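Local coordinates for calcium-regulated actin-bundling protein (Dictyostelium discoideum, PDB 4X3N) that binds actin filaments and calcium, bundles F-actin, and may contribute to the structure and reorganization of filopodia and pseudopodia during cell movement, at residues 92-106 / 143-156. Residues are numbered along the deposited sequence; the frame is centred on the assembly and turned at random.
Sequences NDLDFDIALYFYEQL and VDVNFDGRVSFLEY. With CA (calcium ion), chain D.
Phe102 and Tyr156 meet in a T-shaped stack. Phe102 presents its ring edge, and its CZ lies over the centre of the Tyr156 face; the planes are 83° apart. Tyr156 in turn sends its own edge toward the face of Tyr103, in an offset edge-to-face pair. Leu106 and Tyr156 come from opposite directions, and Leu106 CD1 touches Tyr156 CE1 at 3.5 Å. CG of Tyr156 is anti to the backbone N (chi1 154°), which carries the ring in among these three side chains. In the calcium loop itself, Val151 CG2 packs on Ala99 CB. Phe96 lies against Gly149 and turns its edge to Asp144 OD2, which also accepts from Gly149 N and is hydrogen-bonded to Tyr101 OH of a second subunit.

Leu94 and Val151 form an antiparallel hydrogen-bonded pair, with Leu94 N to Val151 O at 2.8 Å and Val151 N to Leu94 O at 2.7 Å. Arg150 bends at chi2 and chi3 and grips Asp93 side-on. Arg150 NE meets Asp93 OD1 at 2.7 Å from above the carboxylate plane, in a salt bridge. Arg150 NH2 gives a bent hydrogen bond to Asp93 O. Lys39 pairs with Asp93 OD2.

Arg150 O also binds the calcium ion, with Asp144, Asn146, Asp148, Glu155 and a water. The site is consistent with an EF-hand loop. The short, weakly bonded antiparallel strands 93-95 and 150-152 lead into helices 96-111 and 153-160. Helix 132-143 packs on Phe96 and Tyr103, and helix 61-79 on Leu94 and Phe102.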
ATOM      1  N   ASN A  92     -11.308  -3.466   7.383  1.00 21.24           N
ATOM      2  CA  ASN A  92     -11.202  -4.908   7.465  1.00 19.99           C
ATOM      3  C   ASN A  92      -9.880  -5.417   7.988  1.00 20.36           C
ATOM      4  O   ASN A  92      -9.872  -6.442   8.707  1.00 19.83           O
ATOM      5  CB  ASN A  92     -11.437  -5.611   6.121  1.00 21.21           C
ATOM      6  CG  ASN A  92     -10.766  -4.922   4.888  1.00 23.72           C
ATOM      7  OD1 ASN A  92      -9.855  -4.128   4.987  1.00 24.04           O
ATOM      8  ND2 ASN A  92     -11.291  -5.228   3.718  1.00 23.06           N
ATOM      9  N   ASP A  93      -8.774  -4.802   7.596  1.00 18.07           N
ATOM     10  CA  ASP A  93      -7.486  -5.269   8.108  1.00 18.02           C
ATOM     11  C   ASP A  93      -6.416  -4.138   8.164  1.00 19.25           C
ATOM     12  O   ASP A  93      -6.617  -3.031   7.692  1.00 21.08           O
ATOM     13  CB  ASP A  93      -7.103  -6.486   7.367  1.00 19.68           C
ATOM     14  CG  ASP A  93      -6.783  -6.230   5.864  1.00 19.17           C
ATOM     15  OD1 ASP A  93      -6.292  -5.163   5.512  1.00 20.93           O
ATOM     16  OD2 ASP A  93      -7.124  -7.058   5.043  1.00 19.16           O
ATOM     17  N   LEU A  94      -5.339  -4.410   8.864  1.00 21.18           N
ATOM     18  CA  LEU A  94      -4.287  -3.470   9.155  1.00 21.28           C
ATOM     19  C   LEU A  94      -2.918  -4.016   8.673  1.00 21.54           C
ATOM     20  O   LEU A  94      -2.608  -5.224   8.811  1.00 19.75           O
ATOM     21  CB  LEU A  94      -4.174  -3.253  10.670  1.00 22.32           C
ATOM     22  CG  LEU A  94      -5.460  -3.038  11.508  1.00 23.89           C
ATOM     23  CD1 LEU A  94      -5.070  -2.847  12.981  1.00 24.47           C
ATOM     24  CD2 LEU A  94      -6.222  -1.828  10.971  1.00 24.35           C
ATOM     25  N   ASP A  95      -2.054  -3.128   8.170  1.00 20.41           N
ATOM     26  CA  ASP A  95      -0.693  -3.553   7.883  1.00 20.13           C
ATOM     27  C   ASP A  95      -0.006  -3.752   9.235  1.00 19.30           C
ATOM     28  O   ASP A  95      -0.589  -3.380  10.281  1.00 16.72           O
ATOM     29  CB  ASP A  95       0.003  -2.613   6.905  1.00 20.18           C
ATOM     30  CG  ASP A  95       0.463  -1.259   7.486  1.00 23.27           C
ATOM     31  OD1 ASP A  95       0.739  -1.061   8.709  1.00 21.02           O
ATOM     32  OD2 ASP A  95       0.658  -0.346   6.598  1.00 21.42           O
ATOM     33  N   PHE A  96       1.209  -4.247   9.237  1.00 20.13           N
ATOM     34  CA  PHE A  96       1.864  -4.564  10.500  1.00 22.33           C
ATOM     35  C   PHE A  96       2.229  -3.318  11.369  1.00 23.62           C
ATOM     36  O   PHE A  96       2.236  -3.374  12.641  1.00 22.67           O
ATOM     37  CB  PHE A  96       3.119  -5.426  10.253  1.00 22.78           C
ATOM     38  CG  PHE A  96       2.862  -6.874   9.917  1.00 24.13           C
ATOM     39  CD1 PHE A  96       1.608  -7.399   9.775  1.00 24.96           C
ATOM     40  CD2 PHE A  96       3.950  -7.693   9.676  1.00 22.70           C
ATOM     41  CE1 PHE A  96       1.437  -8.714   9.425  1.00 25.48           C
ATOM     42  CE2 PHE A  96       3.784  -9.015   9.342  1.00 25.25           C
ATOM     43  CZ  PHE A  96       2.523  -9.537   9.224  1.00 24.65           C
ATOM     44  N   ASP A  97       2.494  -2.183  10.738  1.00 20.92           N
ATOM     45  CA  ASP A  97       2.798  -1.017  11.535  1.00 23.35           C
ATOM     46  C   ASP A  97       1.518  -0.522  12.219  1.00 26.08           C
ATOM     47  O   ASP A  97       1.541  -0.182  13.414  1.00 20.64           O
ATOM     48  CB  ASP A  97       3.452   0.085  10.713  1.00 23.60           C
ATOM     49  CG  ASP A  97       4.892  -0.231  10.361  1.00 23.09           C
ATOM     50  OD1 ASP A  97       5.618  -0.841  11.165  1.00 20.46           O
ATOM     51  OD2 ASP A  97       5.281   0.130   9.269  1.00 26.55           O
ATOM     52  N   ILE A  98       0.418  -0.451  11.460  1.00 22.29           N
ATOM     53  CA  ILE A  98      -0.820  -0.053  12.049  1.00 22.29           C
ATOM     54  C   ILE A  98      -1.339  -1.081  13.119  1.00 25.26           C
ATOM     55  O   ILE A  98      -1.862  -0.677  14.152  1.00 26.47           O
ATOM     56  CB  ILE A  98      -1.880   0.203  10.982  1.00 22.43           C
ATOM     57  CG1 ILE A  98      -1.418   1.238   9.956  1.00 23.43           C
ATOM     58  CG2 ILE A  98      -3.137   0.690  11.640  1.00 22.54           C
ATOM     59  CD1 ILE A  98      -0.976   2.592  10.526  1.00 24.74           C
ATOM     60  N   ALA A  99      -1.193  -2.388  12.863  1.00 24.30           N
ATOM     61  CA  ALA A  99      -1.475  -3.429  13.845  1.00 22.65           C
ATOM     62  C   ALA A  99      -0.746  -3.229  15.132  1.00 24.01           C
ATOM     63  O   ALA A  99      -1.310  -3.376  16.246  1.00 23.50           O
ATOM     64  CB  ALA A  99      -1.168  -4.821  13.295  1.00 24.49           C
ATOM     65  N   LEU A 100       0.522  -2.909  15.019  1.00 24.23           N
ATOM     66  CA  LEU A 100       1.301  -2.541  16.169  1.00 25.01           C
ATOM     67  C   LEU A 100       0.677  -1.422  17.008  1.00 24.80           C
ATOM     68  O   LEU A 100       0.602  -1.508  18.221  1.00 23.51           O
ATOM     69  CB  LEU A 100       2.696  -2.174  15.685  1.00 28.71           C
ATOM     70  CG  LEU A 100       3.770  -2.216  16.722  1.00 28.68           C
ATOM     71  CD1 LEU A 100       5.144  -2.396  16.098  1.00 30.89           C
ATOM     72  CD2 LEU A 100       3.703  -0.926  17.520  1.00 32.20           C
ATOM     73  N   TYR A 101       0.213  -0.362  16.385  1.00 22.89           N
ATOM     74  CA  TYR A 101      -0.448   0.699  17.122  1.00 23.66           C
ATOM     75  C   TYR A 101      -1.755   0.157  17.749  1.00 23.05           C
ATOM     76  O   TYR A 101      -2.147   0.563  18.850  1.00 24.62           O
ATOM     77  CB  TYR A 101      -0.819   1.911  16.207  1.00 22.65           C
ATOM     78  CG  TYR A 101       0.291   2.798  15.621  1.00 23.36           C
ATOM     79  CD1 TYR A 101       1.381   3.206  16.379  1.00 30.29           C
ATOM     80  CD2 TYR A 101       0.159   3.359  14.356  1.00 26.52           C
ATOM     81  CE1 TYR A 101       2.373   4.072  15.855  1.00 29.24           C
ATOM     82  CE2 TYR A 101       1.105   4.251  13.829  1.00 28.26           C
ATOM     83  CZ  TYR A 101       2.229   4.617  14.580  1.00 28.92           C
ATOM     84  OH  TYR A 101       3.195   5.492  14.045  1.00 25.51           O
ATOM     85  N   PHE A 102      -2.464  -0.711  17.044  1.00 22.93           N
ATOM     86  CA  PHE A 102      -3.655  -1.373  17.577  1.00 21.52           C
ATOM     87  C   PHE A 102      -3.348  -2.114  18.856  1.00 22.69           C
ATOM     88  O   PHE A 102      -3.949  -1.848  19.896  1.00 25.33           O
ATOM     89  CB  PHE A 102      -4.300  -2.273  16.506  1.00 22.13           C
ATOM     90  CG  PHE A 102      -5.250  -3.300  17.025  1.00 20.00           C
ATOM     91  CD1 PHE A 102      -6.428  -2.940  17.566  1.00 19.37           C
ATOM     92  CD2 PHE A 102      -4.964  -4.651  16.889  1.00 19.22           C
ATOM     93  CE1 PHE A 102      -7.310  -3.888  18.026  1.00 19.78           C
ATOM     94  CE2 PHE A 102      -5.827  -5.625  17.368  1.00 18.95           C
ATOM     95  CZ  PHE A 102      -7.018  -5.244  17.929  1.00 20.66           C
ATOM     96  N   TYR A 103      -2.380  -2.987  18.835  1.00 22.69           N
ATOM     97  CA  TYR A 103      -2.134  -3.794  20.002  1.00 23.14           C
ATOM     98  C   TYR A 103      -1.605  -2.943  21.155  1.00 25.61           C
ATOM     99  O   TYR A 103      -1.898  -3.206  22.316  1.00 27.45           O
ATOM    100  CB  TYR A 103      -1.113  -4.865  19.680  1.00 25.36           C
ATOM    101  CG  TYR A 103      -1.681  -6.108  19.109  1.00 24.01           C
ATOM    102  CD1 TYR A 103      -2.202  -7.099  19.935  1.00 23.02           C
ATOM    103  CD2 TYR A 103      -1.696  -6.288  17.731  1.00 22.20           C
ATOM    104  CE1 TYR A 103      -2.751  -8.257  19.392  1.00 23.57           C
ATOM    105  CE2 TYR A 103      -2.219  -7.408  17.178  1.00 22.59           C
ATOM    106  CZ  TYR A 103      -2.755  -8.397  17.999  1.00 20.88           C
ATOM    107  OH  TYR A 103      -3.246  -9.506  17.398  1.00 19.17           O
ATOM    108  N   GLU A 104      -0.800  -1.936  20.821  1.00 29.38           N
ATOM    109  CA  GLU A 104      -0.303  -1.015  21.837  1.00 31.16           C
ATOM    110  C   GLU A 104      -1.388  -0.239  22.493  1.00 29.40           C
ATOM    111  O   GLU A 104      -1.388  -0.103  23.679  1.00 27.78           O
ATOM    112  CB  GLU A 104       0.764  -0.095  21.291  1.00 32.42           C
ATOM    113  CG  GLU A 104       2.034  -0.909  21.098  1.00 36.74           C
ATOM    114  CD  GLU A 104       3.217  -0.054  20.702  1.00 43.89           C
ATOM    115  OE1 GLU A 104       3.009   1.157  20.350  1.00 38.59           O
ATOM    116  OE2 GLU A 104       4.325  -0.637  20.681  1.00 41.26           O
ATOM    117  N   GLN A 105      -2.349   0.226  21.721  1.00 27.66           N
ATOM    118  CA  GLN A 105      -3.491   0.904  22.280  1.00 29.92           C
ATOM    119  C   GLN A 105      -4.338  -0.034  23.150  1.00 30.46           C
ATOM    120  O   GLN A 105      -4.777   0.391  24.203  1.00 32.03           O
ATOM    121  CB  GLN A 105      -4.290   1.622  21.192  1.00 31.89           C
ATOM    122  CG  GLN A 105      -5.536   2.341  21.654  1.00 39.11           C
ATOM    123  CD  GLN A 105      -5.319   3.283  22.850  1.00 43.47           C
ATOM    124  OE1 GLN A 105      -4.274   3.952  22.979  1.00 45.15           O
ATOM    125  NE2 GLN A 105      -6.330   3.350  23.722  1.00 38.48           N
ATOM    126  N   LEU A 106      -4.500  -1.302  22.764  1.00 27.23           N
ATOM    127  CA  LEU A 106      -5.206  -2.264  23.560  1.00 27.21           C
ATOM    128  C   LEU A 106      -4.611  -2.432  24.940  1.00 30.17           C
ATOM    129  O   LEU A 106      -5.332  -2.490  25.942  1.00 27.37           O
ATOM    130  CB  LEU A 106      -5.163  -3.645  22.933  1.00 28.42           C
ATOM    131  CG  LEU A 106      -6.236  -4.039  21.933  1.00 28.17           C
ATOM    132  CD1 LEU A 106      -6.007  -5.471  21.493  1.00 26.61           C
ATOM    133  CD2 LEU A 106      -7.675  -3.823  22.452  1.00 28.05           C
ATOM    134  N   VAL A 143      -0.139 -14.580  14.070  1.00 24.29           N
ATOM    135  CA  VAL A 143      -1.418 -13.904  13.873  1.00 22.90           C
ATOM    136  C   VAL A 143      -1.825 -13.887  12.421  1.00 23.30           C
ATOM    137  O   VAL A 143      -3.013 -14.102  12.117  1.00 21.85           O
ATOM    138  CB  VAL A 143      -1.443 -12.489  14.440  1.00 23.57           C
ATOM    139  CG1 VAL A 143      -2.818 -11.811  14.250  1.00 23.41           C
ATOM    140  CG2 VAL A 143      -1.059 -12.497  15.911  1.00 24.12           C
ATOM    141  N   ASP A 144      -0.860 -13.594  11.541  1.00 23.69           N
ATOM    142  CA  ASP A 144      -1.144 -13.490  10.087  1.00 22.65           C
ATOM    143  C   ASP A 144      -1.209 -14.833   9.371  1.00 22.54           C
ATOM    144  O   ASP A 144      -0.297 -15.189   8.550  1.00 24.82           O
ATOM    145  CB  ASP A 144      -0.134 -12.562   9.413  1.00 21.60           C
ATOM    146  CG  ASP A 144      -0.417 -12.353   7.924  1.00 21.28           C
ATOM    147  OD1 ASP A 144      -1.568 -12.518   7.494  1.00 22.42           O
ATOM    148  OD2 ASP A 144       0.539 -12.006   7.213  1.00 19.85           O
ATOM    149  N   VAL A 145      -2.342 -15.508   9.568  1.00 21.66           N
ATOM    150  CA  VAL A 145      -2.487 -16.869   9.134  1.00 25.37           C
ATOM    151  C   VAL A 145      -2.704 -17.061   7.643  1.00 23.29           C
ATOM    152  O   VAL A 145      -2.410 -18.109   7.142  1.00 20.82           O
ATOM    153  CB  VAL A 145      -3.525 -17.635   9.956  1.00 32.28           C
ATOM    154  CG1 VAL A 145      -3.228 -17.480  11.477  1.00 31.90           C
ATOM    155  CG2 VAL A 145      -4.906 -17.188   9.615  1.00 32.96           C
ATOM    156  N   ASN A 146      -3.141 -16.038   6.910  1.00 22.21           N
ATOM    157  CA  ASN A 146      -3.173 -16.195   5.469  1.00 22.37           C
ATOM    158  C   ASN A 146      -1.984 -15.570   4.753  1.00 23.03           C
ATOM    159  O   ASN A 146      -2.004 -15.461   3.543  1.00 21.86           O
ATOM    160  CB  ASN A 146      -4.477 -15.685   4.914  1.00 22.09           C
ATOM    161  CG  ASN A 146      -4.769 -14.295   5.359  1.00 21.96           C
ATOM    162  OD1 ASN A 146      -3.938 -13.657   5.985  1.00 20.43           O
ATOM    163  ND2 ASN A 146      -5.977 -13.828   5.081  1.00 26.10           N
ATOM    164  N   PHE A 147      -0.966 -15.148   5.502  1.00 20.51           N
ATOM    165  CA  PHE A 147       0.291 -14.634   4.952  1.00 23.43           C
ATOM    166  C   PHE A 147       0.171 -13.463   3.993  1.00 24.02           C
ATOM    167  O   PHE A 147       0.871 -13.420   2.956  1.00 20.97           O
ATOM    168  CB  PHE A 147       1.095 -15.780   4.337  1.00 27.58           C
ATOM    169  CG  PHE A 147       1.467 -16.839   5.337  1.00 30.07           C
ATOM    170  CD1 PHE A 147       0.677 -17.915   5.522  1.00 34.22           C
ATOM    171  CD2 PHE A 147       2.613 -16.730   6.077  1.00 35.59           C
ATOM    172  CE1 PHE A 147       1.019 -18.898   6.445  1.00 36.35           C
ATOM    173  CE2 PHE A 147       2.962 -17.696   7.005  1.00 37.76           C
ATOM    174  CZ  PHE A 147       2.149 -18.783   7.183  1.00 34.89           C
ATOM    175  N   ASP A 148      -0.708 -12.502   4.343  1.00 21.82           N
ATOM    176  CA  ASP A 148      -0.907 -11.372   3.463  1.00 22.68           C
ATOM    177  C   ASP A 148      -0.264 -10.123   3.970  1.00 24.27           C
ATOM    178  O   ASP A 148      -0.414  -9.093   3.372  1.00 26.99           O
ATOM    179  CB  ASP A 148      -2.400 -11.203   3.072  1.00 22.25           C
ATOM    180  CG  ASP A 148      -3.267 -10.789   4.244  1.00 21.72           C
ATOM    181  OD1 ASP A 148      -2.733 -10.703   5.330  1.00 19.42           O
ATOM    182  OD2 ASP A 148      -4.466 -10.552   4.074  1.00 23.18           O
ATOM    183  N   GLY A 149       0.474 -10.219   5.076  1.00 22.50           N
ATOM    184  CA  GLY A 149       1.052  -9.074   5.770  1.00 24.20           C
ATOM    185  C   GLY A 149       0.014  -8.128   6.394  1.00 23.30           C
ATOM    186  O   GLY A 149       0.336  -6.965   6.699  1.00 24.33           O
ATOM    187  N   ARG A 150      -1.235  -8.596   6.534  1.00 22.05           N
ATOM    188  CA  ARG A 150      -2.306  -7.812   7.115  1.00 21.64           C
ATOM    189  C   ARG A 150      -2.910  -8.539   8.336  1.00 21.74           C
ATOM    190  O   ARG A 150      -2.913  -9.795   8.419  1.00 22.82           O
ATOM    191  CB  ARG A 150      -3.410  -7.579   6.099  1.00 21.62           C
ATOM    192  CG  ARG A 150      -3.024  -7.100   4.699  1.00 24.03           C
ATOM    193  CD  ARG A 150      -2.583  -5.661   4.623  1.00 23.91           C
ATOM    194  NE  ARG A 150      -3.638  -4.729   5.016  1.00 22.24           N
ATOM    195  CZ  ARG A 150      -3.532  -3.411   4.938  1.00 22.38           C
ATOM    196  NH1 ARG A 150      -2.409  -2.853   4.441  1.00 22.28           N
ATOM    197  NH2 ARG A 150      -4.533  -2.632   5.349  1.00 20.78           N
ATOM    198  N   VAL A 151      -3.385  -7.759   9.293  1.00 19.98           N
ATOM    199  CA  VAL A 151      -4.085  -8.278  10.450  1.00 23.94           C
ATOM    200  C   VAL A 151      -5.564  -7.831  10.422  1.00 21.25           C
ATOM    201  O   VAL A 151      -5.863  -6.626  10.413  1.00 21.65           O
ATOM    202  CB  VAL A 151      -3.429  -7.845  11.761  1.00 24.09           C
ATOM    203  CG1 VAL A 151      -4.219  -8.359  12.925  1.00 25.74           C
ATOM    204  CG2 VAL A 151      -1.998  -8.346  11.857  1.00 24.90           C
ATOM    205  N   SER A 152      -6.438  -8.827  10.315  1.00 20.15           N
ATOM    206  CA  SER A 152      -7.851  -8.653  10.363  1.00 18.73           C
ATOM    207  C   SER A 152      -8.291  -8.735  11.822  1.00 19.76           C
ATOM    208  O   SER A 152      -7.550  -9.223  12.662  1.00 19.20           O
ATOM    209  CB  SER A 152      -8.519  -9.730   9.555  1.00 19.18           C
ATOM    210  OG  SER A 152      -8.139 -11.018  10.043  1.00 18.99           O
ATOM    211  N   PHE A 153      -9.497  -8.280  12.110  1.00 19.30           N
ATOM    212  CA  PHE A 153     -10.094  -8.469  13.436  1.00 18.49           C
ATOM    213  C   PHE A 153     -10.288  -9.918  13.712  1.00 18.26           C
ATOM    214  O   PHE A 153     -10.030 -10.370  14.817  1.00 18.13           O
ATOM    215  CB  PHE A 153     -11.389  -7.707  13.549  1.00 19.45           C
ATOM    216  CG  PHE A 153     -11.879  -7.484  14.957  1.00 18.02           C
ATOM    217  CD1 PHE A 153     -11.020  -7.105  15.959  1.00 20.58           C
ATOM    218  CD2 PHE A 153     -13.259  -7.542  15.242  1.00 21.66           C
ATOM    219  CE1 PHE A 153     -11.499  -6.904  17.274  1.00 21.20           C
ATOM    220  CE2 PHE A 153     -13.748  -7.289  16.562  1.00 22.00           C
ATOM    221  CZ  PHE A 153     -12.865  -7.017  17.556  1.00 21.69           C
ATOM    222  N   LEU A 154     -10.656 -10.683  12.684  1.00 18.26           N
ATOM    223  CA  LEU A 154     -10.755 -12.137  12.786  1.00 18.41           C
ATOM    224  C   LEU A 154      -9.446 -12.751  13.277  1.00 17.97           C
ATOM    225  O   LEU A 154      -9.467 -13.587  14.144  1.00 18.64           O
ATOM    226  CB  LEU A 154     -11.122 -12.838  11.495  1.00 20.94           C
ATOM    227  CG  LEU A 154     -11.293 -14.371  11.525  1.00 23.41           C
ATOM    228  CD1 LEU A 154     -12.477 -14.852  12.374  1.00 25.62           C
ATOM    229  CD2 LEU A 154     -11.476 -14.882  10.118  1.00 24.87           C
ATOM    230  N   GLU A 155      -8.351 -12.362  12.674  1.00 16.47           N
ATOM    231  CA  GLU A 155      -7.045 -12.938  13.017  1.00 20.39           C
ATOM    232  C   GLU A 155      -6.643 -12.553  14.440  1.00 19.46           C
ATOM    233  O   GLU A 155      -6.176 -13.394  15.181  1.00 21.09           O
ATOM    234  CB  GLU A 155      -6.007 -12.525  11.971  1.00 20.65           C
ATOM    235  CG  GLU A 155      -6.158 -13.300  10.687  1.00 20.08           C
ATOM    236  CD  GLU A 155      -5.340 -12.703   9.582  1.00 21.29           C
ATOM    237  OE1 GLU A 155      -5.592 -11.540   9.255  1.00 22.27           O
ATOM    238  OE2 GLU A 155      -4.443 -13.398   9.069  1.00 21.14           O
ATOM    239  N   TYR A 156      -6.861 -11.297  14.813  1.00 19.55           N
ATOM    240  CA  TYR A 156      -6.672 -10.874  16.209  1.00 21.38           C
ATOM    241  C   TYR A 156      -7.497 -11.740  17.178  1.00 19.81           C
ATOM    242  O   TYR A 156      -7.000 -12.202  18.223  1.00 21.09           O
ATOM    243  CB  TYR A 156      -7.009  -9.377  16.399  1.00 20.96           C
ATOM    244  CG  TYR A 156      -7.438  -9.057  17.814  1.00 21.11           C
ATOM    245  CD1 TYR A 156      -6.489  -8.909  18.829  1.00 21.98           C
ATOM    246  CD2 TYR A 156      -8.772  -8.843  18.138  1.00 20.20           C
ATOM    247  CE1 TYR A 156      -6.882  -8.591  20.145  1.00 22.91           C
ATOM    248  CE2 TYR A 156      -9.178  -8.571  19.425  1.00 21.56           C
ATOM    249  CZ  TYR A 156      -8.226  -8.462  20.451  1.00 23.94           C
ATOM    250  OH  TYR A 156      -8.623  -8.160  21.766  1.00 22.94           O
TER
HETATM  251 CA    CA D 301      -3.737 -11.681   7.361  1.00 25.66          CA
HETATM  252  O   HOH W   1       2.644  -5.348   6.746  1.00 19.35           O
HETATM  253  O   HOH W   2      -4.338 -11.401  18.945  1.00 23.71           O
HETATM  254  O   HOH W   3      -5.770 -11.013   6.306  1.00 19.76           O